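Local coordinates for protein beta 1-3 glucanase (Clostridium beijerinckii NCIMB 8052, PDB 5H4E) that probably hydrolyses beta-1,3-glucan chains, being a glycoside hydrolase family 64 beta-1,3-glucanase domain from a Clostridium, at residues A[98-102]-A[103-107]; A[180-183]-A[184-188]; A[224-227]-A[228-231]. All blocks are in the same frame, centred on the assembly; numbering follows the deposited sequence.

Contact 1 (A[98-102]-A[103-107]); sequences YISYG and KPLYI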
ATOM      1  N   TYR A  98       1.003 -12.277  -0.378  1.00 17.50           N
ATOM      2  CA  TYR A  98       2.412 -12.135  -0.015  1.00 14.66           C
ATOM      3  C   TYR A  98       3.250 -13.057  -0.886  1.00 16.00           C
ATOM      4  O   TYR A  98       2.925 -14.227  -1.033  1.00 15.03           O
ATOM      5  CB  TYR A  98       2.658 -12.494   1.465  1.00 17.51           C
ATOM      6  CG  TYR A  98       2.078 -11.529   2.472  1.00 18.67           C
ATOM      7  CD1 TYR A  98       2.797 -10.415   2.887  1.00 23.68           C
ATOM      8  CD2 TYR A  98       0.832 -11.758   3.042  1.00 20.57           C
ATOM      9  CE1 TYR A  98       2.283  -9.541   3.818  1.00 20.38           C
ATOM     10  CE2 TYR A  98       0.303 -10.884   3.973  1.00 24.70           C
ATOM     11  CZ  TYR A  98       1.042  -9.778   4.361  1.00 23.46           C
ATOM     12  OH  TYR A  98       0.532  -8.901   5.290  1.00 28.55           O
ATOM     13  N   ILE A  99       4.328 -12.528  -1.452  1.00 16.55           N
ATOM     14  CA  ILE A  99       5.233 -13.318  -2.264  1.00 15.72           C
ATOM     15  C   ILE A  99       6.643 -13.091  -1.738  1.00 19.24           C
ATOM     16  O   ILE A  99       7.150 -11.970  -1.798  1.00 18.95           O
ATOM     17  CB  ILE A  99       5.136 -12.950  -3.758  1.00 16.29           C
ATOM     18  CG1 ILE A  99       3.702 -13.189  -4.255  1.00 18.76           C
ATOM     19  CG2 ILE A  99       6.136 -13.792  -4.592  1.00 16.01           C
ATOM     20  CD1 ILE A  99       3.433 -12.652  -5.639  1.00 15.90           C
ATOM     21  N   SER A 100       7.263 -14.142  -1.201  1.00 15.42           N
ATOM     22  CA  SER A 100       8.591 -14.003  -0.602  1.00 16.09           C
ATOM     23  C   SER A 100       9.615 -14.858  -1.334  1.00 19.15           C
ATOM     24  O   SER A 100       9.268 -15.821  -2.016  1.00 20.94           O
ATOM     25  CB  SER A 100       8.569 -14.363   0.887  1.00 17.34           C
ATOM     26  OG  SER A 100       8.134 -15.697   1.089  1.00 19.93           O
ATOM     27  N   TYR A 101      10.877 -14.467  -1.204  1.00 19.05           N
ATOM     28  CA  TYR A 101      11.982 -15.156  -1.849  1.00 18.12           C
ATOM     29  C   TYR A 101      12.794 -15.916  -0.794  1.00 21.89           C
ATOM     30  O   TYR A 101      12.992 -15.409   0.318  1.00 21.58           O
ATOM     31  CB  TYR A 101      12.883 -14.146  -2.568  1.00 19.79           C
ATOM     32  CG  TYR A 101      12.314 -13.448  -3.790  1.00 19.07           C
ATOM     33  CD1 TYR A 101      11.206 -13.947  -4.478  1.00 21.43           C
ATOM     34  CD2 TYR A 101      12.932 -12.301  -4.287  1.00 19.04           C
ATOM     35  CE1 TYR A 101      10.725 -13.301  -5.616  1.00 19.52           C
ATOM     36  CE2 TYR A 101      12.465 -11.656  -5.405  1.00 19.36           C
ATOM     37  CZ  TYR A 101      11.372 -12.154  -6.072  1.00 17.99           C
ATOM     38  OH  TYR A 101      10.937 -11.476  -7.192  1.00 20.44           O
ATOM     39  N   GLY A 102      13.267 -17.115  -1.129  1.00 22.83           N
ATOM     40  CA  GLY A 102      14.187 -17.835  -0.258  1.00 25.01           C
ATOM     41  C   GLY A 102      13.527 -18.645   0.844  1.00 23.89           C
ATOM     42  O   GLY A 102      13.892 -19.794   1.090  1.00 24.44           O
ATOM     43  N   LYS A 103      12.563 -18.038   1.525  1.00 24.54           N
ATOM     44  CA  LYS A 103      11.808 -18.726   2.561  1.00 23.10           C
ATOM     45  C   LYS A 103      10.446 -18.070   2.690  1.00 22.57           C
ATOM     46  O   LYS A 103      10.264 -16.926   2.263  1.00 21.82           O
ATOM     47  CB  LYS A 103      12.551 -18.701   3.905  1.00 24.90           C
ATOM     48  CG  LYS A 103      12.979 -17.317   4.336  1.00 25.22           C
ATOM     49  CD  LYS A 103      13.038 -17.194   5.859  1.00 30.49           C
ATOM     50  CE  LYS A 103      14.194 -17.947   6.470  1.00 30.05           C
ATOM     51  NZ  LYS A 103      14.190 -17.855   7.970  1.00 33.16           N
ATOM     52  N   PRO A 104       9.467 -18.794   3.247  1.00 22.38           N
ATOM     53  CA  PRO A 104       8.161 -18.173   3.439  1.00 21.40           C
ATOM     54  C   PRO A 104       8.193 -17.178   4.588  1.00 21.17           C
ATOM     55  O   PRO A 104       9.106 -17.198   5.413  1.00 20.01           O
ATOM     56  CB  PRO A 104       7.255 -19.366   3.769  1.00 23.29           C
ATOM     57  CG  PRO A 104       8.181 -20.337   4.411  1.00 22.76           C
ATOM     58  CD  PRO A 104       9.462 -20.214   3.648  1.00 23.60           C
ATOM     59  N   LEU A 105       7.185 -16.322   4.646  1.00 19.29           N
ATOM     60  CA  LEU A 105       7.055 -15.381   5.748  1.00 18.52           C
ATOM     61  C   LEU A 105       6.535 -16.104   6.979  1.00 24.80           C
ATOM     62  O   LEU A 105       5.924 -17.177   6.871  1.00 22.11           O
ATOM     63  CB  LEU A 105       6.123 -14.231   5.361  1.00 22.79           C
ATOM     64  CG  LEU A 105       6.632 -13.389   4.187  1.00 17.80           C
ATOM     65  CD1 LEU A 105       5.667 -12.271   3.867  1.00 17.10           C
ATOM     66  CD2 LEU A 105       7.986 -12.825   4.574  1.00 19.34           C
ATOM     67  N   TYR A 106       6.808 -15.535   8.148  1.00 19.91           N
ATOM     68  CA  TYR A 106       6.263 -16.052   9.400  1.00 23.99           C
ATOM     69  C   TYR A 106       5.036 -15.248   9.822  1.00 26.20           C
ATOM     70  O   TYR A 106       5.166 -14.137  10.351  1.00 22.50           O
ATOM     71  CB  TYR A 106       7.303 -15.999  10.513  1.00 22.49           C
ATOM     72  CG  TYR A 106       8.570 -16.765  10.251  1.00 25.63           C
ATOM     73  CD1 TYR A 106       8.668 -18.123  10.549  1.00 24.27           C
ATOM     74  CD2 TYR A 106       9.687 -16.127   9.737  1.00 24.79           C
ATOM     75  CE1 TYR A 106       9.835 -18.824  10.321  1.00 26.30           C
ATOM     76  CE2 TYR A 106      10.863 -16.817   9.504  1.00 24.08           C
ATOM     77  CZ  TYR A 106      10.935 -18.166   9.805  1.00 31.04           C
ATOM     78  OH  TYR A 106      12.107 -18.842   9.573  1.00 30.49           O
ATOM     79  N   ILE A 107       3.851 -15.803   9.580  1.00 22.42           N
ATOM     80  CA  ILE A 107       2.607 -15.123   9.907  1.00 24.76           C
ATOM     81  C   ILE A 107       1.954 -15.728  11.155  1.00 22.59           C
ATOM     82  O   ILE A 107       1.577 -16.902  11.157  1.00 24.34           O
ATOM     83  CB  ILE A 107       1.619 -15.188   8.718  1.00 23.33           C
ATOM     84  CG1 ILE A 107       2.184 -14.398   7.523  1.00 23.57           C
ATOM     85  CG2 ILE A 107       0.253 -14.691   9.136  1.00 25.49           C
ATOM     86  CD1 ILE A 107       1.331 -14.476   6.266  1.00 24.80           C
TER
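Ser100 OG donates to the carbonyl oxygen of Lys103, an OG to O distance of 2.7 Å, across the bend where the chain leaves its strand. The hydroxyl comes in at 133° to the C=O and is tilted 25° from the carbonyl plane. With chi1 at 59°, OG sits between the backbone N and the carbonyl carbon of Ser100, and from there it also rests against Pro104 CA at 3.4 Å. CB of the same serine touches the isobutyl group of Leu105, 3.9 Å from Leu105 CG.

One step further back, Tyr98 and Leu105 meet at about a right angle. The methyl Leu105 CD1 does the touching, 3.6 Å from Tyr98 CD1 and also near Tyr98 CB and CG, while Ile107 CD1 reaches Tyr98 CD2 on the other side of the ring's CG at 4.2 Å. Both methyls approach the ring obliquely.

The bend ends strand 95-101, which is paired with strands 26-33 and 136-144 in an antiparallel sheet, and sends the chain toward strand 108-111. Gly102 takes a positive phi at the corner, and Lys103 N makes a weak bond back to Tyr101 O at 2.9 Å. Lys103 itself turns away from the strand; its chain bends at chi3, and NZ donates to Tyr106 OH at 2.8 Å, lying in the plane of that ring at its edge.

Behind this first layer, Tyr98 OH is bonded to Arg96 and the Tyr98 ring meets Trp138, which probably restricts the ring. Phe78 and Asn131 touch Leu105, and the carboxamide oxygen of Asn131 accepts from Tyr106 N.

Contact 2 (A[180-183]-A[184-188]); sequences GTRA and DLMNA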
ATOM      1  N   GLY A 180      12.766  -1.532 -13.872  1.00 21.58           N
ATOM      2  CA  GLY A 180      14.178  -1.556 -13.525  1.00 21.32           C
ATOM      3  C   GLY A 180      14.545  -2.698 -12.606  1.00 21.09           C
ATOM      4  O   GLY A 180      13.669  -3.337 -12.025  1.00 22.87           O
ATOM      5  N   THR A 181      15.847  -2.950 -12.484  1.00 20.33           N
ATOM      6  CA  THR A 181      16.370  -3.960 -11.567  1.00 21.10           C
ATOM      7  C   THR A 181      16.496  -3.420 -10.140  1.00 20.61           C
ATOM      8  O   THR A 181      16.548  -2.207  -9.906  1.00 20.10           O
ATOM      9  CB  THR A 181      17.764  -4.474 -11.999  1.00 22.29           C
ATOM     10  OG1 THR A 181      18.741  -3.465 -11.710  1.00 23.68           O
ATOM     11  CG2 THR A 181      17.797  -4.824 -13.489  1.00 22.33           C
ATOM     12  N   ARG A 182      16.550  -4.338  -9.187  1.00 18.46           N
ATOM     13  CA  ARG A 182      16.665  -3.981  -7.787  1.00 18.72           C
ATOM     14  C   ARG A 182      17.930  -3.154  -7.520  1.00 18.51           C
ATOM     15  O   ARG A 182      17.848  -2.065  -6.941  1.00 19.40           O
ATOM     16  CB  ARG A 182      16.655  -5.245  -6.930  1.00 17.89           C
ATOM     17  CG  ARG A 182      16.599  -4.973  -5.436  1.00 17.89           C
ATOM     18  CD  ARG A 182      16.538  -6.298  -4.660  1.00 18.50           C
ATOM     19  NE  ARG A 182      16.533  -6.099  -3.212  1.00 19.97           N
ATOM     20  CZ  ARG A 182      17.612  -6.132  -2.432  1.00 22.90           C
ATOM     21  NH1 ARG A 182      17.476  -5.951  -1.121  1.00 22.83           N
ATOM     22  NH2 ARG A 182      18.818  -6.366  -2.946  1.00 20.83           N
ATOM     23  N   ALA A 183      19.081  -3.665  -7.958  1.00 20.44           N
ATOM     24  CA  ALA A 183      20.360  -2.969  -7.777  1.00 21.39           C
ATOM     25  C   ALA A 183      20.313  -1.564  -8.359  1.00 21.66           C
ATOM     26  O   ALA A 183      20.741  -0.605  -7.718  1.00 22.67           O
ATOM     27  CB  ALA A 183      21.502  -3.760  -8.418  1.00 23.40           C
ATOM     28  N   ASP A 184      19.806  -1.436  -9.578  1.00 20.75           N
ATOM     29  CA  ASP A 184      19.752  -0.113 -10.211  1.00 20.31           C
ATOM     30  C   ASP A 184      18.813   0.832  -9.482  1.00 21.16           C
ATOM     31  O   ASP A 184      19.114   2.008  -9.355  1.00 19.10           O
ATOM     32  CB  ASP A 184      19.322  -0.207 -11.670  1.00 20.83           C
ATOM     33  CG  ASP A 184      20.405  -0.771 -12.562  1.00 27.72           C
ATOM     34  OD1 ASP A 184      21.569  -0.925 -12.107  1.00 25.04           O
ATOM     35  OD2 ASP A 184      20.085  -1.054 -13.732  1.00 23.69           O
ATOM     36  N   LEU A 185      17.680   0.317  -9.000  1.00 19.53           N
ATOM     37  CA  LEU A 185      16.711   1.163  -8.301  1.00 18.89           C
ATOM     38  C   LEU A 185      17.244   1.630  -6.941  1.00 22.18           C
ATOM     39  O   LEU A 185      17.103   2.806  -6.578  1.00 18.78           O
ATOM     40  CB  LEU A 185      15.375   0.428  -8.142  1.00 18.73           C
ATOM     41  CG  LEU A 185      14.552   0.268  -9.421  1.00 17.45           C
ATOM     42  CD1 LEU A 185      13.430  -0.765  -9.219  1.00 16.24           C
ATOM     43  CD2 LEU A 185      13.977   1.624  -9.869  1.00 21.01           C
ATOM     44  N   MET A 186      17.847   0.710  -6.196  1.00 21.48           N
ATOM     45  CA  MET A 186      18.514   1.041  -4.939  1.00 20.77           C
ATOM     46  C   MET A 186      19.559   2.143  -5.110  1.00 21.64           C
ATOM     47  O   MET A 186      19.577   3.127  -4.365  1.00 22.33           O
ATOM     48  CB  MET A 186      19.204  -0.194  -4.359  1.00 19.17           C
ATOM     49  CG  MET A 186      18.298  -1.344  -4.003  1.00 27.04           C
ATOM     50  SD  MET A 186      17.355  -0.986  -2.534  1.00 35.34           S
ATOM     51  CE  MET A 186      16.904  -2.641  -2.024  1.00 23.16           C
ATOM     52  N   ASN A 187      20.444   1.961  -6.084  1.00 23.27           N
ATOM     53  CA  ASN A 187      21.508   2.931  -6.331  1.00 24.62           C
ATOM     54  C   ASN A 187      20.956   4.281  -6.784  1.00 24.62           C
ATOM     55  O   ASN A 187      21.376   5.326  -6.288  1.00 23.80           O
ATOM     56  CB  ASN A 187      22.493   2.392  -7.366  1.00 22.78           C
ATOM     57  CG  ASN A 187      23.292   1.202  -6.847  1.00 29.15           C
ATOM     58  OD1 ASN A 187      23.531   1.071  -5.642  1.00 30.99           O
ATOM     59  ND2 ASN A 187      23.721   0.337  -7.757  1.00 29.18           N
ATOM     60  N   ALA A 188      20.018   4.252  -7.728  1.00 23.50           N
ATOM     61  CA  ALA A 188      19.393   5.481  -8.211  1.00 20.58           C
ATOM     62  C   ALA A 188      18.690   6.226  -7.096  1.00 24.80           C
ATOM     63  O   ALA A 188      18.791   7.445  -7.015  1.00 22.16           O
ATOM     64  CB  ALA A 188      18.417   5.189  -9.322  1.00 20.88           C
TER
HETATM   65  O   HOH W   1      17.258  -0.947 -14.172  1.00 23.84           O
HETATM   66  O   HOH W   2      21.153  -4.322 -12.122  1.00 28.25           O
HETATM   67  O   HOH W   3      22.075  -1.386  -5.460  1.00 33.32           O
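Thr181 OG1 is gripped from two directions: it accepts from Asp184 N at 3.1 Å, with an N-H...OG1 angle of 159°, and it bonds to a water at 2.6 Å. The same water also donates, weakly, to Asp184 OD1. This is the N-cap of helix 182-192. A chi1 of 74° swings the hydroxyl in over the first turn, and the Asp184 carboxylate folds back toward it. A second water bridges the two residues, accepting from Thr181 N and donating to Asp184 OD2 at 2.9 Å.

Inside the helix, Met186 N bonds to Arg182 O at 2.9 Å, almost straight at 175°. Between the same two residues, Met186 CE lies over one face of the Arg182 guanidinium, 3.5 Å from NH1 and offset toward the rim. Arg182 runs extended from CG to NE, and its NE and NH1 donate to the carbonyls of Cys159, Ser203 and Asp204. Leu185 N bonds to Thr181 O at 2.9 Å, and Leu185 CG sits close beside the same oxygen.

A negative carboxylate beside the helix start would probably interact favourably with the positive end of the helix dipole, while the guanidinium, held by backbone carbonyl oxygens at NE and NH1, offers a face to the thioether's methyl.

Contact 3 (A[224-227]-A[228-231]); sequences HYFD and SYIN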
ATOM      1  N   HIS A 224       9.586  16.114  12.223  1.00 21.56           N
ATOM      2  CA  HIS A 224       8.897  17.381  12.016  1.00 21.60           C
ATOM      3  C   HIS A 224       9.073  17.923  10.599  1.00 24.43           C
ATOM      4  O   HIS A 224       8.892  19.111  10.361  1.00 24.38           O
ATOM      5  CB  HIS A 224       9.389  18.394  13.049  1.00 27.02           C
ATOM      6  CG  HIS A 224       9.159  17.948  14.456  1.00 25.32           C
ATOM      7  ND1 HIS A 224       7.915  17.981  15.047  1.00 28.22           N
ATOM      8  CD2 HIS A 224       9.999  17.405  15.369  1.00 26.47           C
ATOM      9  CE1 HIS A 224       8.001  17.493  16.272  1.00 28.12           C
ATOM     10  NE2 HIS A 224       9.256  17.144  16.494  1.00 29.41           N
ATOM     11  N   TYR A 225       9.396  17.033   9.665  1.00 20.44           N
ATOM     12  CA  TYR A 225       9.735  17.413   8.295  1.00 21.40           C
ATOM     13  C   TYR A 225       8.671  18.299   7.631  1.00 22.30           C
ATOM     14  O   TYR A 225       9.004  19.250   6.933  1.00 21.22           O
ATOM     15  CB  TYR A 225       9.974  16.153   7.453  1.00 21.28           C
ATOM     16  CG  TYR A 225      10.322  16.419   5.996  1.00 17.43           C
ATOM     17  CD1 TYR A 225      11.508  17.050   5.645  1.00 20.41           C
ATOM     18  CD2 TYR A 225       9.467  16.012   4.978  1.00 20.58           C
ATOM     19  CE1 TYR A 225      11.824  17.299   4.306  1.00 20.70           C
ATOM     20  CE2 TYR A 225       9.776  16.247   3.649  1.00 19.04           C
ATOM     21  CZ  TYR A 225      10.942  16.884   3.319  1.00 19.42           C
ATOM     22  OH  TYR A 225      11.226  17.110   1.993  1.00 18.91           O
ATOM     23  N   PHE A 226       7.397  18.007   7.856  1.00 20.01           N
ATOM     24  CA  PHE A 226       6.346  18.757   7.178  1.00 22.60           C
ATOM     25  C   PHE A 226       5.788  19.935   7.978  1.00 23.06           C
ATOM     26  O   PHE A 226       4.939  20.659   7.483  1.00 19.30           O
ATOM     27  CB  PHE A 226       5.184  17.838   6.812  1.00 21.42           C
ATOM     28  CG  PHE A 226       5.358  17.122   5.495  1.00 21.40           C
ATOM     29  CD1 PHE A 226       5.089  17.771   4.299  1.00 19.01           C
ATOM     30  CD2 PHE A 226       5.760  15.796   5.460  1.00 20.00           C
ATOM     31  CE1 PHE A 226       5.236  17.113   3.083  1.00 20.63           C
ATOM     32  CE2 PHE A 226       5.915  15.144   4.250  1.00 19.21           C
ATOM     33  CZ  PHE A 226       5.656  15.805   3.061  1.00 17.04           C
ATOM     34  N   ASP A 227       6.260  20.114   9.207  1.00 22.01           N
ATOM     35  CA  ASP A 227       5.611  21.016  10.164  1.00 22.76           C
ATOM     36  C   ASP A 227       5.483  22.475   9.703  1.00 21.84           C
ATOM     37  O   ASP A 227       4.410  23.065   9.805  1.00 24.45           O
ATOM     38  CB  ASP A 227       6.359  20.987  11.496  1.00 21.75           C
ATOM     39  CG  ASP A 227       6.092  19.721  12.289  1.00 28.57           C
ATOM     40  OD1 ASP A 227       5.693  18.706  11.679  1.00 25.24           O
ATOM     41  OD2 ASP A 227       6.267  19.757  13.524  1.00 28.03           O
ATOM     42  N   SER A 228       6.577  23.057   9.235  1.00 21.00           N
ATOM     43  CA  SER A 228       6.538  24.459   8.829  1.00 21.46           C
ATOM     44  C   SER A 228       5.578  24.665   7.654  1.00 23.36           C
ATOM     45  O   SER A 228       4.849  25.664   7.608  1.00 22.50           O
ATOM     46  CB  SER A 228       7.924  24.962   8.464  1.00 27.89           C
ATOM     47  OG  SER A 228       7.820  26.293   7.968  1.00 34.24           O
ATOM     48  N   TYR A 229       5.565  23.708   6.727  1.00 20.36           N
ATOM     49  CA  TYR A 229       4.699  23.787   5.544  1.00 20.36           C
ATOM     50  C   TYR A 229       3.258  23.674   5.990  1.00 21.24           C
ATOM     51  O   TYR A 229       2.409  24.457   5.566  1.00 19.87           O
ATOM     52  CB  TYR A 229       5.070  22.693   4.528  1.00 17.79           C
ATOM     53  CG  TYR A 229       4.219  22.597   3.260  1.00 17.93           C
ATOM     54  CD1 TYR A 229       3.913  23.727   2.500  1.00 16.37           C
ATOM     55  CD2 TYR A 229       3.755  21.362   2.810  1.00 18.26           C
ATOM     56  CE1 TYR A 229       3.155  23.627   1.334  1.00 17.15           C
ATOM     57  CE2 TYR A 229       2.996  21.254   1.643  1.00 17.01           C
ATOM     58  CZ  TYR A 229       2.703  22.395   0.909  1.00 18.54           C
ATOM     59  OH  TYR A 229       1.944  22.313  -0.246  1.00 19.33           O
ATOM     60  N   ILE A 230       2.982  22.715   6.874  1.00 19.77           N
ATOM     61  CA  ILE A 230       1.643  22.568   7.435  1.00 22.11           C
ATOM     62  C   ILE A 230       1.188  23.868   8.097  1.00 22.25           C
ATOM     63  O   ILE A 230       0.070  24.326   7.869  1.00 24.19           O
ATOM     64  CB  ILE A 230       1.592  21.403   8.462  1.00 24.90           C
ATOM     65  CG1 ILE A 230       1.656  20.060   7.731  1.00 20.07           C
ATOM     66  CG2 ILE A 230       0.318  21.459   9.279  1.00 25.53           C
ATOM     67  CD1 ILE A 230       2.103  18.929   8.613  1.00 17.82           C
ATOM     68  N   ASN A 231       2.073  24.457   8.896  1.00 22.58           N
ATOM     69  CA  ASN A 231       1.803  25.730   9.560  1.00 23.68           C
ATOM     70  C   ASN A 231       1.477  26.839   8.561  1.00 24.65           C
ATOM     71  O   ASN A 231       0.485  27.552   8.739  1.00 24.28           O
ATOM     72  CB  ASN A 231       2.992  26.146  10.437  1.00 22.54           C
ATOM     73  CG  ASN A 231       3.096  25.316  11.719  1.00 27.24           C
ATOM     74  OD1 ASN A 231       2.095  24.832  12.229  1.00 26.71           O
ATOM     75  ND2 ASN A 231       4.312  25.168  12.243  1.00 35.42           N
TER
HETATM   76  O   HOH W   4       9.424  21.725   9.624  1.00 22.57           O
HETATM   77  O   HOH W   5       8.109  21.973   6.474  1.00 22.83           O
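A type I beta turn from His224 to Asp227 leads straight into helix 227-236, and the first helical bonds reach back into it. Ile230 N bonds to Phe226 O at 2.9 Å, almost in line with the carbonyl (167°), and Asn231 N bonds to Asp227 O. Two waters stand in for the i to i+4 bonds of the two residues just before: one links His224 O to Ser228 N, the other donates to Tyr225 O and accepts from Tyr229 N at 3.1 Å.

On the buried flank, Phe226 and Tyr229 run alongside each other in the same direction, edge meeting edge at 4.1 Å between Phe226 CD1 and Tyr229 CD2. In Ile230, chi1 of -73° puts CG1 beside Phe226 O, and an extended chi2 carries CD1 on to Phe226 CB at 3.7 Å. Val282 of helix 279-284 packs on both Phe226 and Ile230, and Tyr229 stacks on His310.

The polar flank is closed by His224 ND1, which donates to Asp227 OD2 at 2.9 Å. The donor stands 41° out of the carboxylate plane. Thr279 OG1 bonds to the other oxygen, OD1, and to Phe226 N; partners on both carboxylate oxygens should hold its rotation.

Such a turn is typical of an alpha-helix N terminus, where first-turn amides have no acceptor within the helix and take water or turn carbonyls instead.

In the fold
From the N terminus, the chain first meets contact 1, where strand 95-101 turns off its antiparallel sheet toward strand 108-111. Contact 2 follows at the start of helix 182-192, just after strand 173-177, an outermost strand of the mixed five-stranded sheet. Contact 3 opens helix 227-236, which packs against helix 279-284. Each is closed within one short run of chain, so the three stand in series and none nests in or crosses another. Centre to centre, contacts 1 and 2 are about 22 Å apart and contacts 2 and 3 about 30 Å; contacts 1 and 3, about 38 Å apart between centres, lie on opposite sides of the chain's centre.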